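Local coordinates for protein putative P450-like enzyme (PDB 5Z9J) that probably works as a heme-dependent cytochrome P450 monooxygenase of bacterial secondary metabolism, at residues E112-D115 with G116-G119; D207-S210 with Q211-H214; T300-P303 with K304-L308; N335-L338 with G339-R342. All coordinates share one frame; numbering follows the deposited sequence.

In the fold
All four contacts are local, each within one continuous run of chain, and follow one another along a single P450 chain. Interaction 1 closes helix 96-116, interaction 2 makes up helix 208-214, interaction 3 turns from strand 300-302 into strand 307-310, and interaction 4 folds the loop leading toward the axial cysteine. Interactions 1 and 3 lie on opposite sides of the chain's centre, their centres about 50 Å apart. Interactions 3 and 4 are the closest pair, centres about 23 Å apart. Only interaction 4 touches the heme; helix 350-367 touches both Leu114 and Leu340, so it runs past both contacts.

Interaction 1. Residues E112-D115 with G116-G119; sequences ELLD and GVEG
Gly116 N is shared between two carbonyls at the C-terminal end of helix 96-116, where alpha-helical bonding tightens before the chain leaves for strand 122-124. Its bond to Glu112 O, 3.2 Å long, is the regular helical one; the second, to Leu113 O, is strongly bent and weak. One residue on, the shorter spacing wins: Val117 N reaches Leu114 O at 2.9 Å, and its pull on Leu113 O is only weak. That donor sits well above the carbonyl plane of Leu114, the C=O...N angle being 117°, as expected where the last turn narrows toward a 3-10 pattern. Glu118 N continues it with a long, weak bond to Asp115 O.

The side chains close over the same carbonyls. CG2 of Val117 is wedged between its own backbone N and carbonyl carbon (CG1 chi1 -68°), and this lays it 3.4 Å from Leu114 O and 4.1 Å from Leu114 CD2. The two apolar side chains meet at a slant. Beyond them, Leu114 packs on Ile363 and Leu364 of helix 350-367, and Leu113 on Phe129, Pro132 and Leu133, so the apolar side of this last turn is held by three helices.

The polar side faces outward. Asp115 OD1 makes a salt bridge with Arg367, a charge that would ease the crowding of carboxylates here, since Glu118 OE1 lies nearby. Glu118 itself starts with chi1 62°, which folds the chain back over the helix end and brings its CD to 3.2 Å from Asp115 O; its OE1 and Asp115 O, 3.4 Å apart, are both acceptors, so this is closeness without a bond.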
ATOM      1  N   GLU A 112     -14.308  -4.498 -18.529  1.00 33.46           N
ATOM      2  CA  GLU A 112     -13.363  -4.993 -19.526  1.00 35.84           C
ATOM      3  C   GLU A 112     -12.532  -6.151 -18.986  1.00 34.22           C
ATOM      4  O   GLU A 112     -12.317  -7.150 -19.660  1.00 33.65           O
ATOM      5  CB  GLU A 112     -12.464  -3.855 -19.949  1.00 40.79           C
ATOM      6  CG  GLU A 112     -11.956  -3.915 -21.330  1.00 47.79           C
ATOM      7  CD  GLU A 112     -11.090  -2.700 -21.635  1.00 53.50           C
ATOM      8  OE1 GLU A 112     -11.602  -1.560 -21.507  1.00 55.34           O
ATOM      9  OE2 GLU A 112      -9.907  -2.883 -21.994  1.00 56.61           O
ATOM     10  N   LEU A 113     -12.084  -6.023 -17.747  1.00 32.80           N
ATOM     11  CA  LEU A 113     -11.392  -7.110 -17.097  1.00 31.97           C
ATOM     12  C   LEU A 113     -12.286  -8.347 -16.958  1.00 31.94           C
ATOM     13  O   LEU A 113     -11.852  -9.474 -17.239  1.00 29.70           O
ATOM     14  CB  LEU A 113     -10.872  -6.661 -15.737  1.00 33.10           C
ATOM     15  CG  LEU A 113      -9.652  -5.731 -15.810  1.00 32.69           C
ATOM     16  CD1 LEU A 113      -9.305  -5.202 -14.434  1.00 31.44           C
ATOM     17  CD2 LEU A 113      -8.464  -6.464 -16.411  1.00 33.45           C
ATOM     18  N   LEU A 114     -13.524  -8.159 -16.503  1.00 31.40           N
ATOM     19  CA  LEU A 114     -14.357  -9.321 -16.260  1.00 32.22           C
ATOM     20  C   LEU A 114     -14.808  -9.950 -17.575  1.00 35.92           C
ATOM     21  O   LEU A 114     -14.935 -11.172 -17.687  1.00 38.34           O
ATOM     22  CB  LEU A 114     -15.565  -8.942 -15.407  1.00 31.18           C
ATOM     23  CG  LEU A 114     -15.022  -8.565 -14.026  1.00 30.80           C
ATOM     24  CD1 LEU A 114     -16.107  -8.024 -13.067  1.00 30.24           C
ATOM     25  CD2 LEU A 114     -14.172  -9.696 -13.395  1.00 30.14           C
ATOM     26  N   ASP A 115     -14.953  -9.125 -18.602  1.00 36.24           N
ATOM     27  CA  ASP A 115     -15.235  -9.651 -19.933  1.00 37.01           C
ATOM     28  C   ASP A 115     -14.095 -10.573 -20.336  1.00 36.80           C
ATOM     29  O   ASP A 115     -14.302 -11.537 -21.066  1.00 39.21           O
ATOM     30  CB  ASP A 115     -15.409  -8.524 -20.949  1.00 39.62           C
ATOM     31  CG  ASP A 115     -16.756  -7.825 -20.810  1.00 42.71           C
ATOM     32  OD1 ASP A 115     -17.591  -8.285 -20.011  1.00 42.28           O
ATOM     33  OD2 ASP A 115     -17.015  -6.847 -21.541  1.00 45.31           O
ATOM     34  N   GLY A 116     -12.897 -10.282 -19.837  1.00 33.03           N
ATOM     35  CA  GLY A 116     -11.749 -11.133 -20.056  1.00 33.18           C
ATOM     36  C   GLY A 116     -11.819 -12.523 -19.456  1.00 37.88           C
ATOM     37  O   GLY A 116     -11.210 -13.429 -19.998  1.00 38.06           O
ATOM     38  N   VAL A 117     -12.540 -12.716 -18.340  1.00 38.52           N
ATOM     39  CA  VAL A 117     -12.659 -14.061 -17.770  1.00 39.77           C
ATOM     40  C   VAL A 117     -14.037 -14.704 -17.949  1.00 41.30           C
ATOM     41  O   VAL A 117     -14.344 -15.690 -17.271  1.00 39.65           O
ATOM     42  CB  VAL A 117     -12.320 -14.066 -16.268  1.00 40.10           C
ATOM     43  CG1 VAL A 117     -10.863 -13.788 -16.040  1.00 39.50           C
ATOM     44  CG2 VAL A 117     -13.237 -13.100 -15.530  1.00 38.81           C
ATOM     45  N   GLU A 118     -14.828 -14.206 -18.913  1.00 45.14           N
ATOM     46  CA  GLU A 118     -16.216 -14.668 -19.096  1.00 48.29           C
ATOM     47  C   GLU A 118     -16.340 -16.177 -19.379  1.00 49.51           C
ATOM     48  O   GLU A 118     -17.319 -16.817 -18.964  1.00 52.15           O
ATOM     49  CB  GLU A 118     -16.919 -13.907 -20.246  1.00 52.33           C
ATOM     50  CG  GLU A 118     -16.274 -14.097 -21.636  1.00 55.98           C
ATOM     51  CD  GLU A 118     -16.666 -13.051 -22.692  1.00 59.23           C
ATOM     52  OE1 GLU A 118     -17.388 -12.076 -22.384  1.00 59.35           O
ATOM     53  OE2 GLU A 118     -16.294 -13.254 -23.878  1.00 61.57           O
ATOM     54  N   GLY A 119     -15.369 -16.751 -20.083  1.00 48.42           N
ATOM     55  CA  GLY A 119     -15.405 -18.176 -20.402  1.00 49.43           C
ATOM     56  C   GLY A 119     -14.923 -19.118 -19.297  1.00 48.07           C
ATOM     57  O   GLY A 119     -15.056 -20.358 -19.391  1.00 48.79           O
TER

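Interaction 2. Residues D207-S210 with Q211-H214; sequences DLIS and QLVH
Helix 208-214, the short helix preceding helix 224-238 in this P450 fold, opens with an aspartate N-cap, and near its other end a histidine side chain takes up a backbone carbonyl. At the N-cap, Asp207 OD1 accepts from Ser210 N at 2.8 Å, occupying an amide that has no carbonyl before it in the helix. Regular helical bonds follow: Leu212 N to Leu208 O at 2.9 Å, and Val213 N to Ile209 O at 3.0 Å.

The next carbonyl, Ser210 O, is served differently. Rather than the amide of His214, it receives the imidazole of that residue, ND1 donating over 2.9 Å. The approach is nearly head-on to the carbonyl (C=O...N 167°), although the oxygen stands 24° out of the ring plane. With CG anti to its carbonyl carbon (chi1 -63°), the His214 ring folds back along the helix toward the preceding turn. Val213 CG2 lies over one face of that ring, displaced toward the rim, so the imidazole is steadied by an apolar neighbour as well as by its bond.

Ile209 touches both partners in the following turn, CD1 against Leu212 CD1 and CG2 against Val213 CG1, each about at van der Waals reach. Outward from this ridge, Ile209 packs on Trp193 of helix 172-202, Leu212 on Ile230 of helix 224-238, and Leu208 on Phe94 and Leu234, its side chain about 8 Å from the heme. Val213 CG2 also comes within 3.2 Å of Ser210 O, the same atom that His214 ND1 grips.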
ATOM      1  N   ASP A 207      -3.165  14.160 -17.958  1.00 47.84           N
ATOM      2  CA  ASP A 207      -2.577  13.202 -17.040  1.00 44.27           C
ATOM      3  C   ASP A 207      -1.711  13.870 -15.993  1.00 42.18           C
ATOM      4  O   ASP A 207      -1.457  15.068 -16.043  1.00 42.20           O
ATOM      5  CB  ASP A 207      -1.762  12.191 -17.819  1.00 44.20           C
ATOM      6  CG  ASP A 207      -0.735  12.869 -18.714  1.00 46.29           C
ATOM      7  OD1 ASP A 207      -0.089  13.833 -18.266  1.00 46.11           O
ATOM      8  OD2 ASP A 207      -0.575  12.441 -19.871  1.00 47.51           O
ATOM      9  N   LEU A 208      -1.238  13.064 -15.059  1.00 40.43           N
ATOM     10  CA  LEU A 208      -0.475  13.541 -13.917  1.00 41.48           C
ATOM     11  C   LEU A 208       0.945  14.034 -14.284  1.00 43.81           C
ATOM     12  O   LEU A 208       1.461  14.975 -13.676  1.00 44.26           O
ATOM     13  CB  LEU A 208      -0.411  12.443 -12.877  1.00 40.87           C
ATOM     14  CG  LEU A 208      -0.177  13.010 -11.487  1.00 42.90           C
ATOM     15  CD1 LEU A 208      -1.470  13.616 -11.028  1.00 43.35           C
ATOM     16  CD2 LEU A 208       0.258  11.895 -10.562  1.00 43.21           C
ATOM     17  N   ILE A 209       1.577  13.360 -15.246  1.00 44.52           N
ATOM     18  CA  ILE A 209       2.909  13.733 -15.733  1.00 45.88           C
ATOM     19  C   ILE A 209       2.901  15.137 -16.322  1.00 46.93           C
ATOM     20  O   ILE A 209       3.835  15.928 -16.116  1.00 47.76           O
ATOM     21  CB  ILE A 209       3.431  12.745 -16.802  1.00 46.86           C
ATOM     22  CG1 ILE A 209       3.690  11.393 -16.159  1.00 47.37           C
ATOM     23  CG2 ILE A 209       4.705  13.271 -17.478  1.00 47.68           C
ATOM     24  CD1 ILE A 209       4.760  11.445 -15.085  1.00 47.95           C
ATOM     25  N   SER A 210       1.852  15.430 -17.079  1.00 47.03           N
ATOM     26  CA  SER A 210       1.691  16.744 -17.674  1.00 49.81           C
ATOM     27  C   SER A 210       1.640  17.804 -16.605  1.00 50.40           C
ATOM     28  O   SER A 210       2.151  18.904 -16.783  1.00 50.91           O
ATOM     29  CB  SER A 210       0.418  16.810 -18.509  1.00 51.22           C
ATOM     30  OG  SER A 210      -0.058  18.135 -18.531  1.00 53.88           O
ATOM     31  N   GLN A 211       1.038  17.452 -15.476  1.00 51.22           N
ATOM     32  CA  GLN A 211       0.940  18.366 -14.362  1.00 52.89           C
ATOM     33  C   GLN A 211       2.293  18.508 -13.666  1.00 53.76           C
ATOM     34  O   GLN A 211       2.684  19.611 -13.272  1.00 56.33           O
ATOM     35  CB  GLN A 211      -0.092  17.851 -13.353  1.00 53.49           C
ATOM     36  CG  GLN A 211      -1.551  17.898 -13.803  1.00 54.97           C
ATOM     37  CD  GLN A 211      -2.083  19.311 -13.942  1.00 57.31           C
ATOM     38  OE1 GLN A 211      -2.333  19.986 -12.943  1.00 58.85           O
ATOM     39  NE2 GLN A 211      -2.252  19.765 -15.177  1.00 57.17           N
ATOM     40  N   LEU A 212       3.034  17.402 -13.577  1.00 52.50           N
ATOM     41  CA  LEU A 212       4.340  17.403 -12.915  1.00 52.01           C
ATOM     42  C   LEU A 212       5.474  18.197 -13.619  1.00 48.69           C
ATOM     43  O   LEU A 212       6.322  18.803 -12.956  1.00 47.41           O
ATOM     44  CB  LEU A 212       4.807  15.959 -12.690  1.00 48.76           C
ATOM     45  CG  LEU A 212       4.050  15.161 -11.625  1.00 46.56           C
ATOM     46  CD1 LEU A 212       4.580  13.721 -11.484  1.00 45.56           C
ATOM     47  CD2 LEU A 212       4.025  15.885 -10.290  1.00 45.43           C
ATOM     48  N   VAL A 213       5.496  18.178 -14.950  1.00 51.80           N
ATOM     49  CA  VAL A 213       6.541  18.873 -15.696  1.00 55.48           C
ATOM     50  C   VAL A 213       6.454  20.379 -15.492  1.00 60.12           C
ATOM     51  O   VAL A 213       7.450  21.082 -15.666  1.00 63.09           O
ATOM     52  CB  VAL A 213       6.509  18.533 -17.191  1.00 55.61           C
ATOM     53  CG1 VAL A 213       6.772  17.044 -17.380  1.00 53.77           C
ATOM     54  CG2 VAL A 213       5.187  18.954 -17.827  1.00 56.24           C
ATOM     55  N   HIS A 214       5.259  20.892 -15.208  1.00 60.90           N
ATOM     56  CA  HIS A 214       5.119  22.325 -14.947  1.00 63.74           C
ATOM     57  C   HIS A 214       5.333  22.690 -13.469  1.00 63.54           C
ATOM     58  O   HIS A 214       5.680  23.823 -13.158  1.00 66.44           O
ATOM     59  CB  HIS A 214       3.757  22.843 -15.408  1.00 65.64           C
ATOM     60  CG  HIS A 214       3.529  22.717 -16.883  1.00 69.20           C
ATOM     61  ND1 HIS A 214       2.749  21.718 -17.433  1.00 69.13           N
ATOM     62  CD2 HIS A 214       4.014  23.431 -17.927  1.00 72.99           C
ATOM     63  CE1 HIS A 214       2.737  21.845 -18.747  1.00 71.73           C
ATOM     64  NE2 HIS A 214       3.499  22.876 -19.074  1.00 74.11           N
TER

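Interaction 3. Residues T300-P303 with K304-L308; sequences TVIP and KDQLL
Ile302 and Leu308 meet across the turn with their side chains at about a right angle, the CD1 of one against the CD1 of the other at 4.2 Å. In Leu308, CB already points toward the other arm, and with CG anti to the backbone N (chi1 -179°) CD1 meets the isoleucine. The other branch of Ile302, CG2, is placed differently: it lies 3.9 Å from Gln306 CB, and these two side chains slant across each other. One isoleucine thus touches two residues of the returning arm, one with each branch.

Gln306 also crosses Pro303 at a slant. Its CG sits 3.9 Å from Pro303 CD and 3.4 Å from Pro303 O, so the aliphatic part of the glutamine lies against the proline, and the bend at chi2 (-60°) redirects the amide; its OE1 is bonded to Trp36 NE1. At the tip, Asp305 takes a left-handed backbone conformation that reverses the chain, and its OD1 forms a salt bridge with Arg60.

The Ile-Pro pair followed by a tight turn is consistent with the equivalent beta-sheet region of other P450s. Thr291 OG1 bonds both Pro303 O and Gln306 N, fastening its two arms to strand 287-291. Strand 300-302 pairs with 295-297, whereas 307-310 runs between 35-38 and 287-291, where Leu308 bonds through its backbone to Arg289, a heme-binding residue.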
ATOM      1  N   THR A 300       8.731   2.091  27.767  1.00 46.62           N
ATOM      2  CA  THR A 300       9.948   1.439  27.292  1.00 45.32           C
ATOM      3  C   THR A 300      10.808   2.515  26.656  1.00 42.78           C
ATOM      4  O   THR A 300      10.313   3.309  25.852  1.00 41.78           O
ATOM      5  CB  THR A 300       9.650   0.297  26.249  1.00 48.92           C
ATOM      6  OG1 THR A 300       8.784  -0.679  26.835  1.00 50.79           O
ATOM      7  CG2 THR A 300      10.913  -0.408  25.814  1.00 47.88           C
ATOM      8  N   VAL A 301      12.088   2.552  27.024  1.00 42.95           N
ATOM      9  CA  VAL A 301      12.966   3.593  26.525  1.00 43.85           C
ATOM     10  C   VAL A 301      13.596   3.134  25.198  1.00 41.62           C
ATOM     11  O   VAL A 301      14.233   2.088  25.107  1.00 41.26           O
ATOM     12  CB  VAL A 301      14.081   3.954  27.529  1.00 46.56           C
ATOM     13  CG1 VAL A 301      15.005   5.027  26.951  1.00 46.45           C
ATOM     14  CG2 VAL A 301      13.498   4.438  28.871  1.00 48.07           C
ATOM     15  N   ILE A 302      13.430   3.933  24.165  1.00 40.21           N
ATOM     16  CA  ILE A 302      14.056   3.566  22.889  1.00 38.59           C
ATOM     17  C   ILE A 302      15.140   4.595  22.571  1.00 37.99           C
ATOM     18  O   ILE A 302      14.887   5.803  22.554  1.00 38.21           O
ATOM     19  CB  ILE A 302      13.036   3.476  21.771  1.00 38.78           C
ATOM     20  CG1 ILE A 302      11.995   2.414  22.112  1.00 35.90           C
ATOM     21  CG2 ILE A 302      13.753   3.157  20.412  1.00 34.64           C
ATOM     22  CD1 ILE A 302      10.752   2.483  21.312  1.00 34.60           C
ATOM     23  N   PRO A 303      16.377   4.117  22.397  1.00 41.00           N
ATOM     24  CA  PRO A 303      17.465   5.062  22.154  1.00 42.73           C
ATOM     25  C   PRO A 303      17.293   5.815  20.835  1.00 42.51           C
ATOM     26  O   PRO A 303      16.443   5.485  20.021  1.00 41.03           O
ATOM     27  CB  PRO A 303      18.724   4.169  22.117  1.00 43.89           C
ATOM     28  CG  PRO A 303      18.328   2.905  22.870  1.00 44.09           C
ATOM     29  CD  PRO A 303      16.856   2.733  22.570  1.00 41.05           C
ATOM     30  N   LYS A 304      18.090   6.868  20.707  1.00 45.40           N
ATOM     31  CA  LYS A 304      18.353   7.605  19.489  1.00 45.99           C
ATOM     32  C   LYS A 304      18.724   6.650  18.353  1.00 42.34           C
ATOM     33  O   LYS A 304      19.201   5.555  18.598  1.00 41.36           O
ATOM     34  CB  LYS A 304      19.505   8.601  19.745  1.00 51.26           C
ATOM     35  CG  LYS A 304      19.680   9.707  18.702  1.00 54.34           C
ATOM     36  CD  LYS A 304      20.942  10.565  18.956  1.00 56.38           C
ATOM     37  CE  LYS A 304      22.233   9.744  19.010  1.00 57.19           C
ATOM     38  NZ  LYS A 304      23.470  10.580  19.129  1.00 58.81           N
ATOM     39  N   ASP A 305      18.433   7.046  17.122  1.00 40.62           N
ATOM     40  CA  ASP A 305      18.898   6.337  15.925  1.00 39.52           C
ATOM     41  C   ASP A 305      18.552   4.851  15.851  1.00 38.70           C
ATOM     42  O   ASP A 305      19.383   4.044  15.442  1.00 38.68           O
ATOM     43  CB  ASP A 305      20.415   6.484  15.804  1.00 40.72           C
ATOM     44  CG  ASP A 305      20.857   7.929  15.785  1.00 44.15           C
ATOM     45  OD1 ASP A 305      20.073   8.773  15.317  1.00 44.32           O
ATOM     46  OD2 ASP A 305      22.000   8.224  16.209  1.00 47.76           O
ATOM     47  N   GLN A 306      17.328   4.491  16.234  1.00 36.65           N
ATOM     48  CA  GLN A 306      16.884   3.106  16.162  1.00 34.31           C
ATOM     49  C   GLN A 306      15.803   2.943  15.113  1.00 32.99           C
ATOM     50  O   GLN A 306      15.062   3.889  14.821  1.00 31.45           O
ATOM     51  CB  GLN A 306      16.355   2.621  17.519  1.00 35.60           C
ATOM     52  CG  GLN A 306      17.382   2.511  18.663  1.00 35.27           C
ATOM     53  CD  GLN A 306      18.513   1.563  18.360  1.00 34.84           C
ATOM     54  OE1 GLN A 306      18.289   0.363  18.179  1.00 34.08           O
ATOM     55  NE2 GLN A 306      19.748   2.081  18.374  1.00 35.26           N
ATOM     56  N   LEU A 307      15.758   1.765  14.499  1.00 32.55           N
ATOM     57  CA  LEU A 307      14.701   1.432  13.567  1.00 32.44           C
ATOM     58  C   LEU A 307      13.493   0.906  14.356  1.00 32.76           C
ATOM     59  O   LEU A 307      13.621  -0.057  15.110  1.00 32.38           O
ATOM     60  CB  LEU A 307      15.178   0.381  12.567  1.00 32.61           C
ATOM     61  CG  LEU A 307      14.196  -0.116  11.509  1.00 33.72           C
ATOM     62  CD1 LEU A 307      13.735   1.037  10.599  1.00 32.02           C
ATOM     63  CD2 LEU A 307      14.838  -1.209  10.648  1.00 34.33           C
ATOM     64  N   LEU A 308      12.346   1.545  14.164  1.00 33.23           N
ATOM     65  CA  LEU A 308      11.106   1.155  14.814  1.00 35.05           C
ATOM     66  C   LEU A 308      10.036   0.789  13.793  1.00 34.29           C
ATOM     67  O   LEU A 308       9.685   1.593  12.892  1.00 34.16           O
ATOM     68  CB  LEU A 308      10.628   2.268  15.757  1.00 38.03           C
ATOM     69  CG  LEU A 308       9.339   2.040  16.554  1.00 39.11           C
ATOM     70  CD1 LEU A 308       9.613   1.018  17.591  1.00 41.19           C
ATOM     71  CD2 LEU A 308       8.912   3.337  17.251  1.00 39.24           C
TER

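Interaction 4. Residues N335-L338 with G339-R342; sequences NAHL and GLGR. With HEM (protoporphyrin IX containing Fe), chain E.
This is a local turn contact in the loop before helix 350-367, folded against the heme: a histidine ring accepts from the amide of Gly339 inside the type I beta turn from Leu338 to Gly341. His337 CG stands between backbone N and carbonyl carbon (chi1 64°), which swings ND1 round to accept from Gly339 N at 2.9 Å, the donor lying in the ring plane. NE2 is bonded to Glu275, so both ring nitrogens are held. With an alanine in place of His337, the Gly339 amide and Glu275 would each lose this partner, and the turn is likely to sit less firmly.

Gly341 N closes the turn on Leu338 O at 2.8 Å. A water links His337 O, Leu340 N and Gly341 O, and Leu338 CD2 rests 4.1 Å from Arg342 CB. On the porphyrin side, Gly339 O approaches methyl CMB at 3.3 Å and Leu340 CD2 lies 3.6 Å from C2B. Gly341 has positive phi, and a side chain on it would run into the heme. Leu340 also packs on Cys347, the axial ligand: this is the cysteine-ligand loop of P450 enzymes, with leucine where its signature usually has phenylalanine.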
ATOM      1  N   ASN A 335     -14.614   3.458  12.982  1.00 36.71           N
ATOM      2  CA  ASN A 335     -13.504   2.613  12.592  1.00 33.11           C
ATOM      3  C   ASN A 335     -12.296   3.424  12.197  1.00 32.23           C
ATOM      4  O   ASN A 335     -11.964   3.543  10.997  1.00 31.11           O
ATOM      5  CB  ASN A 335     -13.922   1.699  11.433  1.00 33.29           C
ATOM      6  CG  ASN A 335     -12.909   0.609  11.156  1.00 33.22           C
ATOM      7  OD1 ASN A 335     -11.907   0.470  11.866  1.00 32.48           O
ATOM      8  ND2 ASN A 335     -13.159  -0.164  10.106  1.00 34.16           N
ATOM      9  N   ALA A 336     -11.601   3.944  13.196  1.00 32.69           N
ATOM     10  CA  ALA A 336     -10.473   4.827  12.953  1.00 31.20           C
ATOM     11  C   ALA A 336      -9.215   3.997  12.873  1.00 32.02           C
ATOM     12  O   ALA A 336      -8.256   4.199  13.616  1.00 34.85           O
ATOM     13  CB  ALA A 336     -10.387   5.908  14.037  1.00 31.83           C
ATOM     14  N   HIS A 337      -9.216   3.051  11.936  1.00 31.06           N
ATOM     15  CA  HIS A 337      -8.125   2.107  11.796  1.00 27.85           C
ATOM     16  C   HIS A 337      -6.893   2.842  11.277  1.00 28.91           C
ATOM     17  O   HIS A 337      -6.988   4.007  10.845  1.00 31.44           O
ATOM     18  CB  HIS A 337      -8.531   0.979  10.869  1.00 25.66           C
ATOM     19  CG  HIS A 337      -8.800   1.447   9.462  1.00 26.39           C
ATOM     20  ND1 HIS A 337      -7.787   1.786   8.602  1.00 26.21           N
ATOM     21  CD2 HIS A 337      -9.951   1.679   8.791  1.00 25.28           C
ATOM     22  CE1 HIS A 337      -8.299   2.171   7.441  1.00 24.82           C
ATOM     23  NE2 HIS A 337      -9.615   2.114   7.534  1.00 27.28           N
ATOM     24  N   LEU A 338      -5.743   2.173  11.322  1.00 26.72           N
ATOM     25  CA  LEU A 338      -4.482   2.772  10.889  1.00 27.38           C
ATOM     26  C   LEU A 338      -4.020   2.267   9.501  1.00 26.89           C
ATOM     27  O   LEU A 338      -2.862   2.485   9.080  1.00 26.13           O
ATOM     28  CB  LEU A 338      -3.391   2.488  11.932  1.00 30.12           C
ATOM     29  CG  LEU A 338      -3.618   3.134  13.304  1.00 25.62           C
ATOM     30  CD1 LEU A 338      -2.477   2.771  14.268  1.00 26.25           C
ATOM     31  CD2 LEU A 338      -3.728   4.659  13.138  1.00 25.90           C
ATOM     32  N   GLY A 339      -4.925   1.559   8.830  1.00 26.39           N
ATOM     33  CA  GLY A 339      -4.638   0.955   7.544  1.00 26.00           C
ATOM     34  C   GLY A 339      -4.108   1.897   6.488  1.00 25.10           C
ATOM     35  O   GLY A 339      -3.444   1.457   5.543  1.00 25.13           O
ATOM     36  N   LEU A 340      -4.455   3.173   6.641  1.00 25.97           N
ATOM     37  CA  LEU A 340      -4.111   4.201   5.702  1.00 27.27           C
ATOM     38  C   LEU A 340      -3.125   5.163   6.340  1.00 29.16           C
ATOM     39  O   LEU A 340      -2.826   6.241   5.798  1.00 28.39           O
ATOM     40  CB  LEU A 340      -5.387   4.936   5.249  1.00 26.55           C
ATOM     41  CG  LEU A 340      -6.211   4.163   4.193  1.00 26.72           C
ATOM     42  CD1 LEU A 340      -7.586   4.813   3.946  1.00 25.20           C
ATOM     43  CD2 LEU A 340      -5.500   3.902   2.894  1.00 24.40           C
ATOM     44  N   GLY A 341      -2.639   4.774   7.512  1.00 30.94           N
ATOM     45  CA  GLY A 341      -1.717   5.608   8.228  1.00 31.46           C
ATOM     46  C   GLY A 341      -2.424   6.638   9.073  1.00 33.47           C
ATOM     47  O   GLY A 341      -3.588   6.506   9.395  1.00 34.66           O
ATOM     48  N   ARG A 342      -1.675   7.656   9.470  1.00 34.21           N
ATOM     49  CA  ARG A 342      -2.178   8.755  10.287  1.00 33.99           C
ATOM     50  C   ARG A 342      -1.164   9.868  10.282  1.00 32.06           C
ATOM     51  O   ARG A 342       0.019   9.586  10.454  1.00 31.90           O
ATOM     52  CB  ARG A 342      -2.438   8.292  11.721  1.00 35.02           C
ATOM     53  CG  ARG A 342      -2.637   9.423  12.696  1.00 37.90           C
ATOM     54  CD  ARG A 342      -3.070   8.874  14.016  1.00 39.57           C
ATOM     55  NE  ARG A 342      -2.905   9.816  15.108  1.00 43.56           N
ATOM     56  CZ  ARG A 342      -3.866  10.056  15.989  1.00 46.23           C
ATOM     57  NH1 ARG A 342      -5.058   9.458  15.825  1.00 46.50           N
ATOM     58  NH2 ARG A 342      -3.653  10.907  16.984  1.00 48.02           N
TER
HETATM   59  CHA HEM E 401       0.726   6.499   2.134  1.00 22.04           C
HETATM   60  CHB HEM E 401      -1.757   2.434   2.697  1.00 23.75           C
HETATM   61  CHC HEM E 401      -3.461   2.973  -1.797  1.00 21.59           C
HETATM   62  CHD HEM E 401      -0.279   6.429  -2.672  1.00 20.05           C
HETATM   63  C1A HEM E 401       0.210   5.380   2.748  1.00 21.94           C
HETATM   64  C2A HEM E 401       0.424   4.919   4.122  1.00 24.23           C
HETATM   65  C3A HEM E 401      -0.283   3.797   4.285  1.00 22.40           C
HETATM   66  C4A HEM E 401      -0.954   3.503   3.009  1.00 23.31           C
HETATM   67  CMA HEM E 401      -0.354   2.952   5.563  1.00 21.77           C
HETATM   68  CAA HEM E 401       1.290   5.602   5.200  1.00 26.63           C
HETATM   69  CBA HEM E 401       2.781   5.307   4.988  1.00 27.48           C
HETATM   70  CGA HEM E 401       3.626   5.721   6.200  1.00 28.39           C
HETATM   71  O1A HEM E 401       4.841   5.408   6.261  1.00 30.29           O
HETATM   72  O2A HEM E 401       3.134   6.395   7.122  1.00 26.05           O
HETATM   73  C1B HEM E 401      -2.484   2.269   1.551  1.00 24.78           C
HETATM   74  C2B HEM E 401      -3.528   1.293   1.380  1.00 24.88           C
HETATM   75  C3B HEM E 401      -4.001   1.443   0.137  1.00 23.64           C
HETATM   76  C4B HEM E 401      -3.245   2.505  -0.509  1.00 22.66           C
HETATM   77  CMB HEM E 401      -3.941   0.318   2.496  1.00 26.32           C
HETATM   78  CAB HEM E 401      -5.111   0.680  -0.595  1.00 23.84           C
HETATM   79  CBB HEM E 401      -5.852  -0.272  -0.027  1.00 22.73           C
HETATM   80  C1C HEM E 401      -2.776   3.981  -2.448  1.00 20.89           C
HETATM   81  C2C HEM E 401      -3.005   4.457  -3.836  1.00 19.68           C
HETATM   82  C3C HEM E 401      -2.116   5.416  -4.051  1.00 20.48           C
HETATM   83  C4C HEM E 401      -1.316   5.544  -2.860  1.00 20.47           C
HETATM   84  CMC HEM E 401      -4.113   3.917  -4.758  1.00 17.34           C
HETATM   85  CAC HEM E 401      -1.808   6.297  -5.286  1.00 21.94           C
HETATM   86  CBC HEM E 401      -2.500   6.267  -6.416  1.00 22.27           C
HETATM   87  C1D HEM E 401       0.300   6.727  -1.481  1.00 20.42           C
HETATM   88  C2D HEM E 401       1.353   7.685  -1.321  1.00 21.62           C
HETATM   89  C3D HEM E 401       1.639   7.716   0.170  1.00 22.13           C
HETATM   90  C4D HEM E 401       0.749   6.769   0.777  1.00 21.84           C
HETATM   91  CMD HEM E 401       2.059   8.519  -2.419  1.00 20.75           C
HETATM   92  CAD HEM E 401       2.731   8.545   0.855  1.00 23.93           C
HETATM   93  CBD HEM E 401       2.183   9.874   1.329  1.00 24.83           C
HETATM   94  CGD HEM E 401       3.248  10.548   2.175  1.00 25.86           C
HETATM   95  O1D HEM E 401       4.239   9.896   2.581  1.00 26.13           O
HETATM   96  O2D HEM E 401       3.089  11.759   2.476  1.00 26.76           O
HETATM   97  NA  HEM E 401      -0.629   4.490   2.137  1.00 23.92           N
HETATM   98  NB  HEM E 401      -2.321   2.984   0.370  1.00 24.40           N
HETATM   99  NC  HEM E 401      -1.736   4.666  -1.941  1.00 22.44           N
HETATM  100  ND  HEM E 401      -0.066   6.219  -0.220  1.00 24.53           N
HETATM  101 FE   HEM E 401      -1.266   4.715   0.101  1.00 58.43          FE
HETATM  102  O   HOH W   1      -5.638   4.870   8.588  1.00 29.66           O